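Long-range contacts in putative lipoprotein (Campylobacter jejuni subsp. jejuni, PDB 4GIO), which is of unknown function but adopts a variant of the immunoglobulin fold and is probably anchored to a membrane as a lipoprotein: residues Y37-V42 with I86-A91; V52-D57 with L70-Q75; D57-D62 with A96-L101. One frame throughout, in Å; residues are numbered along the deposited sequence.

Contact 1. Residues Y37-V42 with I86-A91; sequences YLEFEV and ILRKLA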
loop_
_atom_site.group_PDB
_atom_site.type_symbol
_atom_site.label_atom_id
_atom_site.label_comp_id
_atom_site.label_asym_id
_atom_site.label_seq_id
_atom_site.Cartn_x
_atom_site.Cartn_y
_atom_site.Cartn_z
ATOM N N TYR A 37 4.688 -9.812 -12.749
ATOM C CA TYR A 37 3.856 -9.495 -11.555
ATOM C C TYR A 37 3.947 -8.002 -11.193
ATOM O O TYR A 37 5.050 -7.418 -11.142
ATOM C CB TYR A 37 4.364 -10.277 -10.328
ATOM C CG TYR A 37 4.155 -11.749 -10.503
ATOM C CD1 TYR A 37 5.191 -12.562 -10.971
ATOM C CD2 TYR A 37 2.908 -12.311 -10.280
ATOM C CE1 TYR A 37 4.994 -13.916 -11.162
ATOM C CE2 TYR A 37 2.691 -13.676 -10.426
ATOM C CZ TYR A 37 3.735 -14.458 -10.894
ATOM O OH TYR A 37 3.512 -15.762 -11.093
ATOM N N LEU A 38 2.803 -7.435 -10.809
ATOM C CA LEU A 38 2.727 -6.033 -10.391
ATOM C C LEU A 38 3.423 -5.810 -9.045
ATOM O O LEU A 38 3.241 -6.575 -8.096
ATOM C CB LEU A 38 1.265 -5.637 -10.299
ATOM C CG LEU A 38 0.943 -4.204 -9.832
ATOM C CD1 LEU A 38 1.376 -3.209 -10.949
ATOM C CD2 LEU A 38 -0.567 -4.111 -9.465
ATOM N N GLU A 39 4.209 -4.737 -8.951
ATOM C CA GLU A 39 4.805 -4.365 -7.679
ATOM C C GLU A 39 4.489 -2.904 -7.469
ATOM O O GLU A 39 4.445 -2.106 -8.430
ATOM C CB GLU A 39 6.332 -4.581 -7.754
ATOM C CG GLU A 39 7.077 -4.085 -6.494
ATOM C CD GLU A 39 8.580 -3.936 -6.728
ATOM O OE1 GLU A 39 9.250 -5.001 -6.902
ATOM O OE2 GLU A 39 9.047 -2.749 -6.770
ATOM N N PHE A 40 4.255 -2.530 -6.238
ATOM C CA PHE A 40 4.053 -1.104 -5.979
ATOM C C PHE A 40 4.950 -0.660 -4.860
ATOM O O PHE A 40 5.391 -1.497 -4.037
ATOM C CB PHE A 40 2.569 -0.726 -5.766
ATOM C CG PHE A 40 1.955 -1.239 -4.482
ATOM C CD1 PHE A 40 2.194 -0.584 -3.258
ATOM C CD2 PHE A 40 1.121 -2.378 -4.492
ATOM C CE1 PHE A 40 1.609 -1.040 -2.074
ATOM C CE2 PHE A 40 0.490 -2.879 -3.282
ATOM C CZ PHE A 40 0.743 -2.170 -2.069
ATOM N N GLU A 41 5.227 0.659 -4.817
ATOM C CA GLU A 41 6.055 1.264 -3.739
ATOM C C GLU A 41 5.352 2.492 -3.264
ATOM O O GLU A 41 4.932 3.308 -4.094
ATOM C CB GLU A 41 7.425 1.717 -4.237
ATOM C CG GLU A 41 8.416 0.586 -4.350
ATOM C CD GLU A 41 9.800 1.006 -4.973
ATOM O OE1 GLU A 41 10.608 0.073 -5.306
ATOM O OE2 GLU A 41 10.071 2.242 -5.111
ATOM N N VAL A 42 5.146 2.599 -1.962
ATOM C CA VAL A 42 4.478 3.780 -1.418
ATOM C C VAL A 42 5.524 4.373 -0.465
ATOM O O VAL A 42 6.096 3.652 0.343
ATOM C CB VAL A 42 3.184 3.420 -0.707
ATOM C CG1 VAL A 42 2.498 4.673 -0.021
ATOM C CG2 VAL A 42 2.169 2.728 -1.695
ATOM N N ILE A 86 9.758 3.185 2.890
ATOM C CA ILE A 86 9.361 2.774 1.564
ATOM C C ILE A 86 8.563 1.464 1.725
ATOM O O ILE A 86 9.112 0.463 2.165
ATOM C CB ILE A 86 10.594 2.546 0.685
ATOM C CG1 ILE A 86 11.473 3.818 0.654
ATOM C CG2 ILE A 86 10.182 2.135 -0.722
ATOM C CD1 ILE A 86 11.534 4.577 -0.735
ATOM N N LEU A 87 7.266 1.502 1.455
ATOM C CA LEU A 87 6.432 0.283 1.566
ATOM C C LEU A 87 6.366 -0.355 0.154
ATOM O O LEU A 87 5.829 0.239 -0.816
ATOM C CB LEU A 87 5.023 0.616 2.136
ATOM C CG LEU A 87 4.061 -0.569 2.251
ATOM C CD1 LEU A 87 4.616 -1.661 3.150
ATOM C CD2 LEU A 87 2.637 -0.139 2.664
ATOM N N ARG A 88 6.928 -1.537 0.047
ATOM C CA ARG A 88 7.023 -2.212 -1.235
ATOM C C ARG A 88 6.283 -3.557 -1.253
ATOM O O ARG A 88 6.524 -4.402 -0.386
ATOM C CB ARG A 88 8.517 -2.368 -1.570
ATOM C CG ARG A 88 8.766 -2.952 -2.967
ATOM C CD ARG A 88 10.156 -2.532 -3.547
ATOM N NE ARG A 88 11.290 -3.187 -2.889
ATOM C CZ ARG A 88 12.038 -2.638 -1.931
ATOM N NH1 ARG A 88 11.787 -1.401 -1.485
ATOM N NH2 ARG A 88 13.031 -3.348 -1.411
ATOM N N LYS A 89 5.343 -3.758 -2.187
ATOM C CA LYS A 89 4.572 -5.010 -2.179
ATOM C C LYS A 89 4.520 -5.598 -3.547
ATOM O O LYS A 89 4.539 -4.885 -4.518
ATOM C CB LYS A 89 3.092 -4.786 -1.766
ATOM C CG LYS A 89 2.928 -4.206 -0.362
ATOM C CD LYS A 89 3.583 -4.991 0.688
ATOM C CE LYS A 89 2.845 -6.089 1.336
ATOM N NZ LYS A 89 3.431 -6.345 2.749
ATOM N N LEU A 90 4.382 -6.909 -3.618
ATOM C CA LEU A 90 4.487 -7.576 -4.889
ATOM C C LEU A 90 3.287 -8.501 -5.039
ATOM O O LEU A 90 3.017 -9.314 -4.159
ATOM C CB LEU A 90 5.794 -8.388 -4.856
ATOM C CG LEU A 90 6.022 -9.478 -5.934
ATOM C CD1 LEU A 90 6.109 -8.822 -7.256
ATOM C CD2 LEU A 90 7.347 -10.174 -5.625
ATOM N N ALA A 91 2.586 -8.401 -6.141
ATOM C CA ALA A 91 1.439 -9.304 -6.316
ATOM C C ALA A 91 1.887 -10.765 -6.474
ATOM O O ALA A 91 3.001 -11.013 -6.934
ATOM C CB ALA A 91 0.697 -8.887 -7.516
#
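The ring of Phe40 lies against the aliphatic start of Lys89, a cross-strand pair in the three-stranded antiparallel sheet of this immunoglobulin-like sandwich. Lys89 CB sits over one face of the ring, 3.8 Å from its centroid and displaced toward the rim, a CH-pi contact, while Lys89 CG reaches Phe40 CZ at 3.4 Å. Phe40 carries CG between its backbone N and carbonyl carbon (chi1 70°), which swings the ring toward the neighbouring strand and lays it alongside the lysine. The backbones fix this pairing: Phe40 and Lys89 exchange two hydrogen bonds, as do Val42 and Leu87, whose side chains enter the same sandwich interior. Where the edge strand ends, Ala91 N gives an almost straight bond to Leu38 O (2.8 Å, 179° at the hydrogen). On the other face of the sheet Arg88 runs between Glu39 and Glu41. Its CD meets Glu41 OE1 at 3.2 Å and Glu39 OE2 at 3.4 Å, so both carboxylates rest on the methylene chain; the charged groups are too far apart for a salt bridge and probably attract only at a distance. Glu39 OE2 instead forms a salt bridge with Arg31, and Gln29 makes a weak bond to Glu41, both from strand 25-32 on the other side of strand 38-44. Around the inward face, Phe40 stacks on Phe99 and meets Trp58 from the facing sheet, and Leu87 packs on Tyr54. Beyond the ring, Lys89 bends at chi2 and chi3, carrying its ammonium to Tyr54 OH and the carboxylate of Glu72. Tyr37 closes the end of the pairing, its CB 3.8 Å from Leu90 CD1 and its CD2 3.6 Å from Ala91 O.

Contact 2. Residues V52-D57 with L70-Q75; sequences VIYKVD and LNEDYQ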
loop_
_atom_site.group_PDB
_atom_site.type_symbol
_atom_site.label_atom_id
_atom_site.label_comp_id
_atom_site.label_asym_id
_atom_site.label_seq_id
_atom_site.Cartn_x
_atom_site.Cartn_y
_atom_site.Cartn_z
ATOM N N VAL A 52 1.290 2.340 12.405
ATOM C CA VAL A 52 0.114 2.188 11.584
ATOM C C VAL A 52 -0.172 0.766 11.197
ATOM O O VAL A 52 0.679 -0.134 11.338
ATOM C CB VAL A 52 0.224 3.057 10.307
ATOM C CG1 VAL A 52 0.493 4.466 10.731
ATOM C CG2 VAL A 52 1.317 2.506 9.380
ATOM N N ILE A 53 -1.402 0.558 10.717
ATOM C CA ILE A 53 -1.814 -0.775 10.280
ATOM C C ILE A 53 -2.298 -0.636 8.852
ATOM O O ILE A 53 -3.113 0.212 8.585
ATOM C CB ILE A 53 -2.914 -1.378 11.198
ATOM C CG1 ILE A 53 -2.286 -1.870 12.526
ATOM C CG2 ILE A 53 -3.667 -2.524 10.466
ATOM C CD1 ILE A 53 -3.325 -1.969 13.655
ATOM N N TYR A 54 -1.754 -1.423 7.925
ATOM C CA TYR A 54 -2.179 -1.325 6.507
ATOM C C TYR A 54 -2.826 -2.614 5.937
ATOM O O TYR A 54 -2.595 -3.734 6.463
ATOM C CB TYR A 54 -1.025 -0.877 5.647
ATOM C CG TYR A 54 0.066 -1.848 5.445
ATOM C CD1 TYR A 54 -0.001 -2.790 4.439
ATOM C CD2 TYR A 54 1.218 -1.836 6.281
ATOM C CE1 TYR A 54 1.068 -3.710 4.249
ATOM C CE2 TYR A 54 2.293 -2.700 6.078
ATOM C CZ TYR A 54 2.207 -3.635 5.072
ATOM O OH TYR A 54 3.187 -4.521 4.874
ATOM N N LYS A 55 -3.617 -2.437 4.866
ATOM C CA LYS A 55 -4.253 -3.566 4.215
ATOM C C LYS A 55 -4.207 -3.383 2.715
ATOM O O LYS A 55 -4.560 -2.331 2.236
ATOM C CB LYS A 55 -5.711 -3.672 4.653
ATOM C CG LYS A 55 -6.398 -4.984 4.107
ATOM C CD LYS A 55 -5.935 -6.238 4.831
ATOM C CE LYS A 55 -6.841 -7.447 4.488
ATOM N NZ LYS A 55 -6.429 -8.059 3.218
ATOM N N VAL A 56 -3.835 -4.413 1.966
ATOM C CA VAL A 56 -3.724 -4.352 0.505
ATOM C C VAL A 56 -4.859 -5.129 -0.176
ATOM O O VAL A 56 -5.142 -6.258 0.228
ATOM C CB VAL A 56 -2.408 -4.961 0.032
ATOM C CG1 VAL A 56 -2.293 -4.780 -1.528
ATOM C CG2 VAL A 56 -1.221 -4.253 0.762
ATOM N N ASP A 57 -5.522 -4.492 -1.137
ATOM C CA ASP A 57 -6.389 -5.222 -2.116
ATOM C C ASP A 57 -5.700 -5.160 -3.489
ATOM O O ASP A 57 -5.176 -4.104 -3.856
ATOM C CB ASP A 57 -7.760 -4.561 -2.256
ATOM C CG ASP A 57 -8.710 -4.937 -1.129
ATOM O OD1 ASP A 57 -8.757 -6.158 -0.758
ATOM O OD2 ASP A 57 -9.374 -4.000 -0.602
ATOM N N LEU A 70 -4.337 -15.169 -2.665
ATOM C CA LEU A 70 -4.025 -15.289 -1.244
ATOM C C LEU A 70 -3.896 -13.860 -0.717
ATOM O O LEU A 70 -3.100 -13.086 -1.227
ATOM C CB LEU A 70 -2.691 -16.012 -1.013
ATOM C CG LEU A 70 -2.684 -17.528 -0.873
ATOM C CD1 LEU A 70 -1.285 -18.081 -0.549
ATOM C CD2 LEU A 70 -3.704 -18.040 0.156
ATOM N N ASN A 71 -4.726 -13.472 0.228
ATOM C CA ASN A 71 -4.508 -12.139 0.760
ATOM C C ASN A 71 -3.774 -12.190 2.072
ATOM O O ASN A 71 -3.923 -13.121 2.873
ATOM C CB ASN A 71 -5.798 -11.303 0.838
ATOM C CG ASN A 71 -6.389 -11.036 -0.546
ATOM O OD1 ASN A 71 -5.805 -10.269 -1.362
ATOM N ND2 ASN A 71 -7.496 -11.725 -0.849
ATOM N N GLU A 72 -2.953 -11.170 2.244
ATOM C CA GLU A 72 -2.231 -10.924 3.446
ATOM C C GLU A 72 -3.159 -10.209 4.456
ATOM O O GLU A 72 -3.986 -9.345 4.122
ATOM C CB GLU A 72 -0.989 -10.128 3.028
ATOM C CG GLU A 72 -0.321 -9.241 4.050
ATOM C CD GLU A 72 0.699 -8.264 3.383
ATOM O OE1 GLU A 72 0.311 -7.144 2.846
ATOM O OE2 GLU A 72 1.885 -8.654 3.404
ATOM N N ASP A 73 -3.020 -10.587 5.714
ATOM C CA ASP A 73 -3.816 -9.993 6.794
ATOM C C ASP A 73 -3.398 -8.529 6.992
ATOM O O ASP A 73 -2.430 -8.119 6.404
ATOM C CB ASP A 73 -3.493 -10.769 8.069
ATOM C CG ASP A 73 -4.576 -10.669 9.122
ATOM O OD1 ASP A 73 -5.480 -9.820 9.080
ATOM O OD2 ASP A 73 -4.512 -11.498 10.031
ATOM N N TYR A 74 -4.111 -7.788 7.836
ATOM C CA TYR A 74 -3.700 -6.458 8.236
ATOM C C TYR A 74 -2.270 -6.611 8.740
ATOM O O TYR A 74 -1.915 -7.658 9.349
ATOM C CB TYR A 74 -4.600 -5.932 9.332
ATOM C CG TYR A 74 -6.000 -5.605 8.875
ATOM C CD1 TYR A 74 -7.036 -6.568 8.959
ATOM C CD2 TYR A 74 -6.298 -4.373 8.315
ATOM C CE1 TYR A 74 -8.344 -6.263 8.539
ATOM C CE2 TYR A 74 -7.599 -4.071 7.814
ATOM C CZ TYR A 74 -8.619 -4.990 7.979
ATOM O OH TYR A 74 -9.914 -4.713 7.569
ATOM N N GLN A 75 -1.440 -5.628 8.425
ATOM C CA GLN A 75 -0.008 -5.662 8.785
ATOM C C GLN A 75 0.338 -4.426 9.576
ATOM O O GLN A 75 -0.053 -3.315 9.208
ATOM C CB GLN A 75 0.842 -5.648 7.533
ATOM C CG GLN A 75 0.572 -6.821 6.626
ATOM C CD GLN A 75 1.146 -8.086 7.224
ATOM O OE1 GLN A 75 2.365 -8.158 7.478
ATOM N NE2 GLN A 75 0.289 -9.100 7.443
HETATM O O HOH W 1 -2.468 -6.546 3.404
HETATM O O HOH W 2 -3.808 -9.000 0.344
#
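Lys55 lies over Tyr74: the two side chains cross at about a right angle, with Lys55 CD over the centre of one face of the ring, 4.0 Å from the centroid. The bend of the lysine at chi2 (73°) helps set CD over the ring, and the one at chi4 (83°) turns Lys55 NZ to Glu72 O, where it bonds at 2.9 Å. On the opposite side of the strand, Gln75 CB stands over a face of the Tyr54 ring, 3.7 Å from its centroid, a second CH-pi contact. The amide of Gln75 folds back, its NE2 bonding to Asp73 O from above the carbonyl plane, with that oxygen close to the plane of the amide. Two backbone hydrogen bonds join Tyr54 and Gln75. Further along, the segments separate and water takes over: one molecule accepts from Val56 N (2.9 Å) and lies 2.9 Å from Glu72 OE1, the oxygen beside the one that faces Lys89, while another links Val56 O to Asn71 OD1 and Glu72 N. The arrangement is that of a loop that runs beside strand 50-59, paired with it through water, and becomes strand 75-79, the outermost in this sheet of the immunoglobulin-like sandwich, at the hydrogen-bonded pair Tyr54-Gln75.

Contact 3. Residues D57-D62 with A96-L101; sequences DWLDKD and ANDFRL
Leu59 O takes two backbone hydrogen bonds, from Asn97 N (2.8 Å) and Asp98 N (3.1 Å), and this double grip belongs to a classic beta bulge between strands 50-59 and 98-105 of the immunoglobulin-like sandwich, in which Asn97 and Asp98 both face Leu59. The Asn97 donor approaches nearly head-on to the carbonyl, whereas that of Asp98 is tilted 33° from its plane. Leu59 N returns a bond to Asp98 O from well above the plane of that carbonyl. Past the bulge the antiparallel pairing is regular: Asp57 N bonds to Arg100 O and Arg100 N to Asp57 O, each at 2.9 Å. Their side chains lie on the same face of the sheet but do not form a direct salt bridge: a water receives from Arg100 NH1 in the guanidinium plane and donates to Asp57 OD2 (2.6 Å). Leu59, the residue facing the bulge, has the most surface buried by the contact. Its CD2 approaches Arg100 NH1 at 3.8 Å, and the bend of the Arg100 chain at chi3 (-80°) brings the guanidinium over until one face covers Leu59 CD1. Arg100 NE is also weakly bonded to Asn12, while Val65 from the following loop packs against Leu59. The other face belongs to Trp58 and Phe99, which turn toward the facing sheet and meet Phe40 there. Trp58 crosses Phe99 at a slant, CE3 lying 4.1 Å from Phe99 CB, and Ala96 CB also touches the indole, near CE3. Asp60, next along, points away from the other segment, and its OD1 accepts from Phe64 N. At this outer end Lys61 CB rests 3.3 Å from Asn97 OD1.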
loop_
_atom_site.group_PDB
_atom_site.type_symbol
_atom_site.label_atom_id
_atom_site.label_comp_id
_atom_site.label_asym_id
_atom_site.label_seq_id
_atom_site.Cartn_x
_atom_site.Cartn_y
_atom_site.Cartn_z
ATOM N N ASP A 57 -5.522 -4.492 -1.137
ATOM C CA ASP A 57 -6.389 -5.222 -2.116
ATOM C C ASP A 57 -5.700 -5.160 -3.489
ATOM O O ASP A 57 -5.176 -4.104 -3.856
ATOM C CB ASP A 57 -7.760 -4.561 -2.256
ATOM C CG ASP A 57 -8.710 -4.937 -1.129
ATOM O OD1 ASP A 57 -8.757 -6.158 -0.758
ATOM O OD2 ASP A 57 -9.374 -4.000 -0.602
ATOM N N TRP A 58 -5.631 -6.279 -4.201
ATOM C CA TRP A 58 -5.124 -6.259 -5.600
ATOM C C TRP A 58 -6.273 -6.136 -6.507
ATOM O O TRP A 58 -7.260 -6.762 -6.274
ATOM C CB TRP A 58 -4.408 -7.579 -5.897
ATOM C CG TRP A 58 -3.164 -7.712 -4.940
ATOM C CD1 TRP A 58 -3.037 -8.538 -3.866
ATOM C CD2 TRP A 58 -1.942 -7.000 -5.050
ATOM N NE1 TRP A 58 -1.803 -8.366 -3.252
ATOM C CE2 TRP A 58 -1.085 -7.464 -3.984
ATOM C CE3 TRP A 58 -1.461 -6.049 -5.946
ATOM C CZ2 TRP A 58 0.189 -6.965 -3.784
ATOM C CZ3 TRP A 58 -0.164 -5.540 -5.749
ATOM C CH2 TRP A 58 0.664 -6.051 -4.700
ATOM N N LEU A 59 -6.136 -5.323 -7.544
ATOM C CA LEU A 59 -7.209 -5.045 -8.506
ATOM C C LEU A 59 -6.854 -5.600 -9.902
ATOM O O LEU A 59 -5.672 -5.509 -10.320
ATOM C CB LEU A 59 -7.430 -3.543 -8.635
ATOM C CG LEU A 59 -7.725 -2.752 -7.322
ATOM C CD1 LEU A 59 -7.985 -1.287 -7.648
ATOM C CD2 LEU A 59 -8.845 -3.447 -6.549
ATOM N N ASP A 60 -7.882 -6.076 -10.653
ATOM C CA ASP A 60 -7.627 -6.585 -11.956
ATOM C C ASP A 60 -7.656 -5.447 -12.992
ATOM O O ASP A 60 -7.802 -4.238 -12.657
ATOM C CB ASP A 60 -8.579 -7.795 -12.284
ATOM C CG ASP A 60 -10.072 -7.366 -12.442
ATOM O OD1 ASP A 60 -10.384 -6.146 -12.520
ATOM O OD2 ASP A 60 -10.934 -8.280 -12.550
ATOM N N LYS A 61 -7.517 -5.817 -14.282
ATOM C CA LYS A 61 -7.591 -4.832 -15.398
ATOM C C LYS A 61 -8.873 -3.973 -15.421
ATOM O O LYS A 61 -8.862 -2.869 -15.959
ATOM C CB LYS A 61 -7.417 -5.555 -16.782
ATOM C CG LYS A 61 -8.300 -6.787 -16.915
ATOM C CD LYS A 61 -8.376 -7.330 -18.325
ATOM C CE LYS A 61 -9.835 -7.708 -18.635
ATOM N NZ LYS A 61 -10.714 -6.486 -18.982
ATOM N N ASP A 62 -9.993 -4.470 -14.914
ATOM C CA ASP A 62 -11.206 -3.661 -14.846
ATOM C C ASP A 62 -11.338 -2.815 -13.583
ATOM O O ASP A 62 -12.279 -1.994 -13.482
ATOM C CB ASP A 62 -12.444 -4.564 -14.881
ATOM C CG ASP A 62 -12.656 -5.225 -16.260
ATOM O OD1 ASP A 62 -12.371 -4.545 -17.262
ATOM O OD2 ASP A 62 -13.009 -6.447 -16.275
ATOM N N ALA A 96 -3.228 -9.202 -11.407
ATOM C CA ALA A 96 -3.162 -7.893 -10.701
ATOM C C ALA A 96 -2.578 -6.813 -11.622
ATOM O O ALA A 96 -1.432 -6.960 -12.130
ATOM C CB ALA A 96 -2.330 -8.062 -9.395
ATOM N N ASN A 97 -3.315 -5.724 -11.825
ATOM C CA ASN A 97 -2.829 -4.582 -12.650
ATOM C C ASN A 97 -2.892 -3.262 -11.894
ATOM O O ASN A 97 -2.408 -2.254 -12.369
ATOM C CB ASN A 97 -3.656 -4.418 -13.952
ATOM C CG ASN A 97 -3.352 -5.547 -15.027
ATOM O OD1 ASN A 97 -4.204 -5.795 -15.906
ATOM N ND2 ASN A 97 -2.212 -6.276 -14.892
ATOM N N ASP A 98 -3.541 -3.260 -10.730
ATOM C CA ASP A 98 -3.559 -2.080 -9.883
ATOM C C ASP A 98 -3.747 -2.557 -8.420
ATOM O O ASP A 98 -3.804 -3.766 -8.151
ATOM C CB ASP A 98 -4.693 -1.162 -10.360
ATOM C CG ASP A 98 -4.568 0.305 -9.800
ATOM O OD1 ASP A 98 -3.533 0.656 -9.128
ATOM O OD2 ASP A 98 -5.578 1.067 -9.990
ATOM N N PHE A 99 -3.834 -1.641 -7.474
ATOM C CA PHE A 99 -3.928 -2.030 -6.050
ATOM C C PHE A 99 -4.701 -0.928 -5.294
ATOM O O PHE A 99 -4.882 0.157 -5.795
ATOM C CB PHE A 99 -2.515 -2.170 -5.441
ATOM C CG PHE A 99 -1.786 -0.811 -5.251
ATOM C CD1 PHE A 99 -1.138 -0.201 -6.318
ATOM C CD2 PHE A 99 -1.749 -0.167 -4.004
ATOM C CE1 PHE A 99 -0.451 1.028 -6.194
ATOM C CE2 PHE A 99 -1.037 1.087 -3.837
ATOM C CZ PHE A 99 -0.413 1.690 -4.936
ATOM N N ARG A 100 -5.159 -1.261 -4.109
ATOM C CA ARG A 100 -5.739 -0.290 -3.170
ATOM C C ARG A 100 -5.091 -0.535 -1.813
ATOM O O ARG A 100 -4.931 -1.665 -1.410
ATOM C CB ARG A 100 -7.224 -0.483 -3.062
ATOM C CG ARG A 100 -7.959 0.623 -2.330
ATOM C CD ARG A 100 -9.527 0.450 -2.447
ATOM N NE ARG A 100 -9.916 0.979 -3.769
ATOM C CZ ARG A 100 -10.527 0.295 -4.736
ATOM N NH1 ARG A 100 -10.947 -0.946 -4.545
ATOM N NH2 ARG A 100 -10.741 0.902 -5.900
ATOM N N LEU A 101 -4.690 0.535 -1.128
ATOM C CA LEU A 101 -3.972 0.413 0.115
ATOM C C LEU A 101 -4.721 1.173 1.203
ATOM O O LEU A 101 -4.892 2.370 1.081
ATOM C CB LEU A 101 -2.527 0.921 -0.020
ATOM C CG LEU A 101 -1.692 1.004 1.272
ATOM C CD1 LEU A 101 -1.447 -0.401 1.896
ATOM C CD2 LEU A 101 -0.309 1.646 1.001
HETATM O O HOH W 3 -10.936 -2.407 -1.891
#

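Overall arrangement
Contacts 2 and 3 belong to one sheet: they share Asp57, use successive parts of strand 50-59, and have centres about 14 Å apart. Contact 1 lies in the facing sheet, its centre about 13 Å from that of contact 2 and about 11 Å from that of contact 3. Leu101 lies between the sheets, its CD1 3.8 Å from Tyr54 CD1. The sheets meet through aromatic packing, with Phe40 CD2 3.4 Å from Phe99 CG, and through the salt bridge from Lys89 to Glu72 (NZ to OE2 2.9 Å). Together the three contacts tie both layers of the sandwich.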